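Local coordinates for putative endonuclease/exonuclease/phosphatase family protein (Bacteroides thetaiotaomicron, PDB 3MPR), which probably acts as a metal-dependent nuclease of the endonuclease/exonuclease/phosphatase family, cutting or trimming nucleic acid strands, at residues 113-125 with 137-150. Numbering follows the deposited sequence.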
loop_
_atom_site.group_PDB
_atom_site.type_symbol
_atom_site.label_atom_id
_atom_site.label_comp_id
_atom_site.label_asym_id
_atom_site.label_seq_id
_atom_site.Cartn_x
_atom_site.Cartn_y
_atom_site.Cartn_z
ATOM N N GLY A 113 5.043 -30.244 20.357
ATOM C CA GLY A 113 5.968 -31.049 19.577
ATOM C C GLY A 113 7.399 -30.919 20.054
ATOM O O GLY A 113 7.842 -29.828 20.422
ATOM N N TRP A 114 8.122 -32.036 20.045
ATOM C CA TRP A 114 9.534 -32.043 20.403
ATOM C C TRP A 114 9.803 -31.165 21.631
ATOM O O TRP A 114 9.267 -31.432 22.701
ATOM C CB TRP A 114 10.389 -31.653 19.184
ATOM C CG TRP A 114 10.081 -32.531 17.987
ATOM C CD1 TRP A 114 10.638 -33.744 17.700
ATOM C CD2 TRP A 114 9.119 -32.278 16.946
ATOM N NE1 TRP A 114 10.099 -34.252 16.540
ATOM C CE2 TRP A 114 9.160 -33.378 16.062
ATOM C CE3 TRP A 114 8.230 -31.229 16.678
ATOM C CZ2 TRP A 114 8.345 -33.461 14.932
ATOM C CZ3 TRP A 114 7.430 -31.307 15.552
ATOM C CH2 TRP A 114 7.490 -32.417 14.692
ATOM N N ASP A 115 10.598 -30.111 21.475
ATOM C CA ASP A 115 10.991 -29.270 22.614
ATOM C C ASP A 115 10.196 -27.958 22.752
ATOM O O ASP A 115 10.622 -27.023 23.445
ATOM C CB ASP A 115 12.500 -28.986 22.562
ATOM C CG ASP A 115 12.914 -28.227 21.301
ATOM O OD1 ASP A 115 12.072 -28.058 20.396
ATOM O OD2 ASP A 115 14.084 -27.801 21.212
ATOM N N ALA A 116 9.033 -27.895 22.115
ATOM C CA ALA A 116 8.218 -26.678 22.149
ATOM C C ALA A 116 7.496 -26.524 23.494
ATOM O O ALA A 116 7.289 -27.508 24.200
ATOM C CB ALA A 116 7.220 -26.682 20.996
ATOM N N VAL A 117 7.116 -25.296 23.845
ATOM C CA VAL A 117 6.405 -25.054 25.105
ATOM C C VAL A 117 4.888 -24.951 24.941
ATOM O O VAL A 117 4.135 -25.208 25.884
ATOM C CB VAL A 117 6.919 -23.793 25.826
ATOM C CG1 VAL A 117 8.378 -23.972 26.225
ATOM C CG2 VAL A 117 6.749 -22.572 24.938
ATOM N N LEU A 118 4.433 -24.573 23.748
ATOM C CA LEU A 118 3.001 -24.501 23.475
ATOM C C LEU A 118 2.621 -25.359 22.269
ATOM O O LEU A 118 3.440 -25.570 21.377
ATOM C CB LEU A 118 2.573 -23.048 23.242
ATOM C CG LEU A 118 2.173 -22.191 24.450
ATOM C CD1 LEU A 118 3.091 -22.406 25.627
ATOM C CD2 LEU A 118 2.133 -20.715 24.071
ATOM N N PRO A 119 1.378 -25.863 22.236
ATOM C CA PRO A 119 0.936 -26.520 20.999
ATOM C C PRO A 119 0.881 -25.494 19.883
ATOM O O PRO A 119 0.595 -24.324 20.131
ATOM C CB PRO A 119 -0.477 -27.001 21.332
ATOM C CG PRO A 119 -0.935 -26.064 22.435
ATOM C CD PRO A 119 0.307 -25.803 23.250
ATOM N N ARG A 120 1.171 -25.926 18.667
ATOM C CA ARG A 120 1.252 -25.018 17.524
ATOM C C ARG A 120 0.549 -25.697 16.367
ATOM O O ARG A 120 0.735 -26.890 16.137
ATOM C CB ARG A 120 2.713 -24.741 17.168
ATOM C CG ARG A 120 3.537 -24.194 18.331
ATOM C CD ARG A 120 3.149 -22.762 18.671
ATOM N NE ARG A 120 3.968 -22.218 19.751
ATOM C CZ ARG A 120 4.064 -20.923 20.045
ATOM N NH1 ARG A 120 3.386 -20.024 19.344
ATOM N NH2 ARG A 120 4.843 -20.525 21.048
ATOM N N ILE A 121 -0.266 -24.948 15.642
ATOM C CA ILE A 121 -1.112 -25.544 14.627
ATOM C C ILE A 121 -0.809 -24.951 13.257
ATOM O O ILE A 121 -0.494 -23.764 13.136
ATOM C CB ILE A 121 -2.614 -25.376 14.994
ATOM C CG1 ILE A 121 -3.495 -26.346 14.194
ATOM C CG2 ILE A 121 -3.077 -23.922 14.800
ATOM C CD1 ILE A 121 -4.974 -26.280 14.560
ATOM N N CYS A 122 -0.860 -25.802 12.238
ATOM C CA CYS A 122 -0.795 -25.368 10.855
ATOM C C CYS A 122 -2.148 -25.671 10.230
ATOM O O CYS A 122 -2.624 -26.810 10.289
ATOM C CB CYS A 122 0.319 -26.107 10.106
ATOM S SG CYS A 122 0.375 -25.723 8.352
ATOM N N SER A 123 -2.789 -24.644 9.676
ATOM C CA SER A 123 -4.053 -24.814 8.979
ATOM C C SER A 123 -3.817 -24.631 7.486
ATOM O O SER A 123 -2.953 -23.860 7.070
ATOM C CB SER A 123 -5.095 -23.802 9.469
ATOM O OG SER A 123 -5.344 -23.959 10.851
ATOM N N TRP A 124 -4.594 -25.332 6.673
ATOM C CA TRP A 124 -4.359 -25.299 5.246
ATOM C C TRP A 124 -5.661 -25.440 4.493
ATOM O O TRP A 124 -6.679 -25.899 5.036
ATOM C CB TRP A 124 -3.380 -26.416 4.849
ATOM C CG TRP A 124 -3.922 -27.796 5.186
ATOM C CD1 TRP A 124 -3.777 -28.476 6.359
ATOM C CD2 TRP A 124 -4.729 -28.616 4.338
ATOM N NE1 TRP A 124 -4.441 -29.687 6.289
ATOM C CE2 TRP A 124 -5.022 -29.796 5.050
ATOM C CE3 TRP A 124 -5.215 -28.475 3.033
ATOM C CZ2 TRP A 124 -5.799 -30.820 4.508
ATOM C CZ3 TRP A 124 -5.975 -29.489 2.491
ATOM C CH2 TRP A 124 -6.267 -30.650 3.229
ATOM N N GLY A 125 -5.628 -25.023 3.237
ATOM C CA GLY A 125 -6.729 -25.246 2.334
ATOM C C GLY A 125 -6.175 -25.571 0.964
ATOM O O GLY A 125 -5.154 -25.025 0.555
ATOM N N LEU A 137 -2.258 -25.300 -2.953
ATOM C CA LEU A 137 -2.349 -25.453 -1.508
ATOM C C LEU A 137 -1.880 -24.167 -0.847
ATOM O O LEU A 137 -0.925 -23.543 -1.299
ATOM C CB LEU A 137 -1.462 -26.602 -1.024
ATOM C CG LEU A 137 -1.864 -27.994 -1.514
ATOM C CD1 LEU A 137 -0.758 -29.021 -1.204
ATOM C CD2 LEU A 137 -3.190 -28.379 -0.861
ATOM N N PHE A 138 -2.558 -23.778 0.226
ATOM C CA PHE A 138 -2.148 -22.616 1.020
ATOM C C PHE A 138 -2.034 -23.070 2.473
ATOM O O PHE A 138 -3.022 -23.513 3.054
ATOM C CB PHE A 138 -3.219 -21.528 0.895
ATOM C CG PHE A 138 -2.784 -20.168 1.375
ATOM C CD1 PHE A 138 -2.716 -19.880 2.732
ATOM C CD2 PHE A 138 -2.515 -19.157 0.468
ATOM C CE1 PHE A 138 -2.334 -18.619 3.173
ATOM C CE2 PHE A 138 -2.136 -17.890 0.907
ATOM C CZ PHE A 138 -2.040 -17.624 2.253
ATOM N N PHE A 139 -0.834 -22.968 3.051
ATOM C CA PHE A 139 -0.584 -23.368 4.435
ATOM C C PHE A 139 -0.293 -22.138 5.269
ATOM O O PHE A 139 0.309 -21.198 4.766
ATOM C CB PHE A 139 0.667 -24.248 4.508
ATOM C CG PHE A 139 0.513 -25.597 3.865
ATOM C CD1 PHE A 139 0.690 -25.759 2.510
ATOM C CD2 PHE A 139 0.217 -26.710 4.638
ATOM C CE1 PHE A 139 0.562 -27.020 1.926
ATOM C CE2 PHE A 139 0.091 -27.961 4.064
ATOM C CZ PHE A 139 0.264 -28.113 2.714
ATOM N N ASN A 140 -0.655 -22.172 6.551
ATOM C CA ASN A 140 -0.408 -21.046 7.442
ATOM C C ASN A 140 -0.115 -21.562 8.848
ATOM O O ASN A 140 -0.772 -22.486 9.312
ATOM C CB ASN A 140 -1.628 -20.125 7.429
ATOM C CG ASN A 140 -1.480 -18.939 8.345
ATOM O OD1 ASN A 140 -0.456 -18.251 8.335
ATOM N ND2 ASN A 140 -2.515 -18.682 9.145
ATOM N N LEU A 141 0.878 -20.985 9.521
ATOM C CA LEU A 141 1.265 -21.490 10.837
ATOM C C LEU A 141 1.880 -20.405 11.713
ATOM O O LEU A 141 2.116 -19.282 11.271
ATOM C CB LEU A 141 2.245 -22.677 10.706
ATOM C CG LEU A 141 3.580 -22.464 9.968
ATOM C CD1 LEU A 141 4.583 -21.663 10.807
ATOM C CD2 LEU A 141 4.195 -23.800 9.597
ATOM N N HIS A 142 2.138 -20.771 12.960
ATOM C CA HIS A 142 2.806 -19.911 13.919
ATOM C C HIS A 142 3.710 -20.822 14.736
ATOM O O HIS A 142 3.225 -21.676 15.476
ATOM C CB HIS A 142 1.774 -19.226 14.822
ATOM C CG HIS A 142 2.367 -18.231 15.769
ATOM N ND1 HIS A 142 1.599 -17.391 16.546
ATOM C CD2 HIS A 142 3.658 -17.935 16.057
ATOM C CE1 HIS A 142 2.390 -16.624 17.278
ATOM N NE2 HIS A 142 3.644 -16.938 17.004
HETATM N N MSE A 143 5.017 -20.655 14.565
HETATM C CA MSE A 143 6.029 -21.525 15.164
HETATM C C MSE A 143 6.205 -21.285 16.671
HETATM O O MSE A 143 5.811 -20.244 17.195
HETATM C CB MSE A 143 7.368 -21.288 14.474
HETATM C CG MSE A 143 7.436 -21.689 13.016
HETATM SE SE MSE A 143 7.466 -23.644 12.897
HETATM C CE MSE A 143 8.625 -23.831 11.350
ATOM N N ASP A 144 6.820 -22.245 17.364
ATOM C CA ASP A 144 7.064 -22.093 18.794
ATOM C C ASP A 144 8.287 -21.200 19.007
ATOM O O ASP A 144 9.229 -21.239 18.219
ATOM C CB ASP A 144 7.282 -23.453 19.458
ATOM C CG ASP A 144 7.260 -23.367 20.971
ATOM O OD1 ASP A 144 8.331 -23.491 21.600
ATOM O OD2 ASP A 144 6.172 -23.155 21.524
ATOM N N HIS A 145 8.282 -20.401 20.071
ATOM C CA HIS A 145 9.381 -19.457 20.286
ATOM C C HIS A 145 10.560 -20.064 21.044
ATOM O O HIS A 145 11.677 -19.564 20.950
ATOM C CB HIS A 145 8.887 -18.197 20.999
ATOM C CG HIS A 145 8.229 -18.468 22.315
ATOM N ND1 HIS A 145 7.124 -19.280 22.442
ATOM C CD2 HIS A 145 8.526 -18.039 23.566
ATOM C CE1 HIS A 145 6.765 -19.339 23.713
ATOM N NE2 HIS A 145 7.595 -18.588 24.414
ATOM N N ILE A 146 10.305 -21.143 21.779
ATOM C CA ILE A 146 11.326 -21.788 22.606
ATOM C C ILE A 146 11.963 -23.008 21.941
ATOM O O ILE A 146 13.182 -23.176 21.982
ATOM C CB ILE A 146 10.746 -22.266 23.956
ATOM C CG1 ILE A 146 10.186 -21.093 24.770
ATOM C CG2 ILE A 146 11.799 -23.044 24.744
ATOM C CD1 ILE A 146 11.150 -19.937 24.947
ATOM N N GLY A 147 11.138 -23.857 21.332
ATOM C CA GLY A 147 11.613 -25.122 20.799
ATOM C C GLY A 147 12.330 -25.042 19.466
ATOM O O GLY A 147 11.698 -25.028 18.412
ATOM N N LYS A 148 13.659 -24.986 19.509
ATOM C CA LYS A 148 14.453 -24.932 18.290
ATOM C C LYS A 148 14.305 -26.227 17.493
ATOM O O LYS A 148 14.092 -26.211 16.279
ATOM C CB LYS A 148 15.923 -24.680 18.630
ATOM C CG LYS A 148 16.837 -24.553 17.420
ATOM C CD LYS A 148 18.277 -24.345 17.864
ATOM C CE LYS A 148 19.148 -23.819 16.740
ATOM N NZ LYS A 148 18.988 -24.626 15.502
ATOM N N LYS A 149 14.429 -27.359 18.169
ATOM C CA LYS A 149 14.267 -28.626 17.475
ATOM C C LYS A 149 12.872 -28.689 16.860
ATOM O O LYS A 149 12.700 -29.142 15.729
ATOM C CB LYS A 149 14.476 -29.815 18.418
ATOM C CG LYS A 149 14.284 -31.151 17.717
ATOM C CD LYS A 149 14.711 -32.328 18.588
ATOM C CE LYS A 149 14.777 -33.605 17.760
ATOM N NZ LYS A 149 14.618 -34.805 18.619
ATOM N N ALA A 150 11.880 -28.218 17.607
ATOM C CA ALA A 150 10.500 -28.227 17.115
ATOM C C ALA A 150 10.338 -27.403 15.835
ATOM O O ALA A 150 9.658 -27.826 14.910
ATOM C CB ALA A 150 9.553 -27.738 18.177
HETATM O O HOH W 1 15.503 -25.809 21.793
HETATM O O HOH W 2 0.156 -21.954 16.614
#
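The antiparallel beta hairpin of strands 121-129 and 135-142, in one sheet of the DNase I-like fold, joins Ser123 to Asn140 and Gly125 to Phe138 as hydrogen-bonded pairs. On one face of the sheet, Cys122 SG sits at the edge of the Phe139 ring, 3.8 Å from CD2. Trp124 CB touches the same ring atom. On the other face, Asn140 turns its amide to Thr176, Gln50 and Thr49.

Beyond the hairpin, the loop before strand 121-129 is tied to the loop after strand 135-142 through the buried Asp144 carboxylate. OD1 takes the backbone N-H groups of Val117, Ile146 and Gly147, the last at 2.8 Å through its anti lone pair; the bond from Ile146 closes an Asx turn. OD2 takes Leu118 N and a side-on salt bridge from Arg120, with NE and NH2 both 3.0 Å away. The guanidinium and carboxylate planes stand 76° apart. An alanine in place of Asp144 would probably leave the Arg120 charge without this mate and the N-H groups of Val117, Leu118, Ile146 and Gly147 without their acceptor. Arg120 NH1 lies 3.8 Å above the centre of the ring of His142, and the His142 side chain touches Glu51, a magnesium-binding residue, although no magnesium is bound to this chain.

Asp115 reaches the first turn of helix 148-164, where Gly147 holds the N-cap position. Its chi1 of 61° sets CG between the backbone N and carbonyl carbon, and the carboxylate meets the turn with both oxygens on their syn sides: OD2 accepts from Lys149 N, and OD1 from Ala150 N at 2.8 Å.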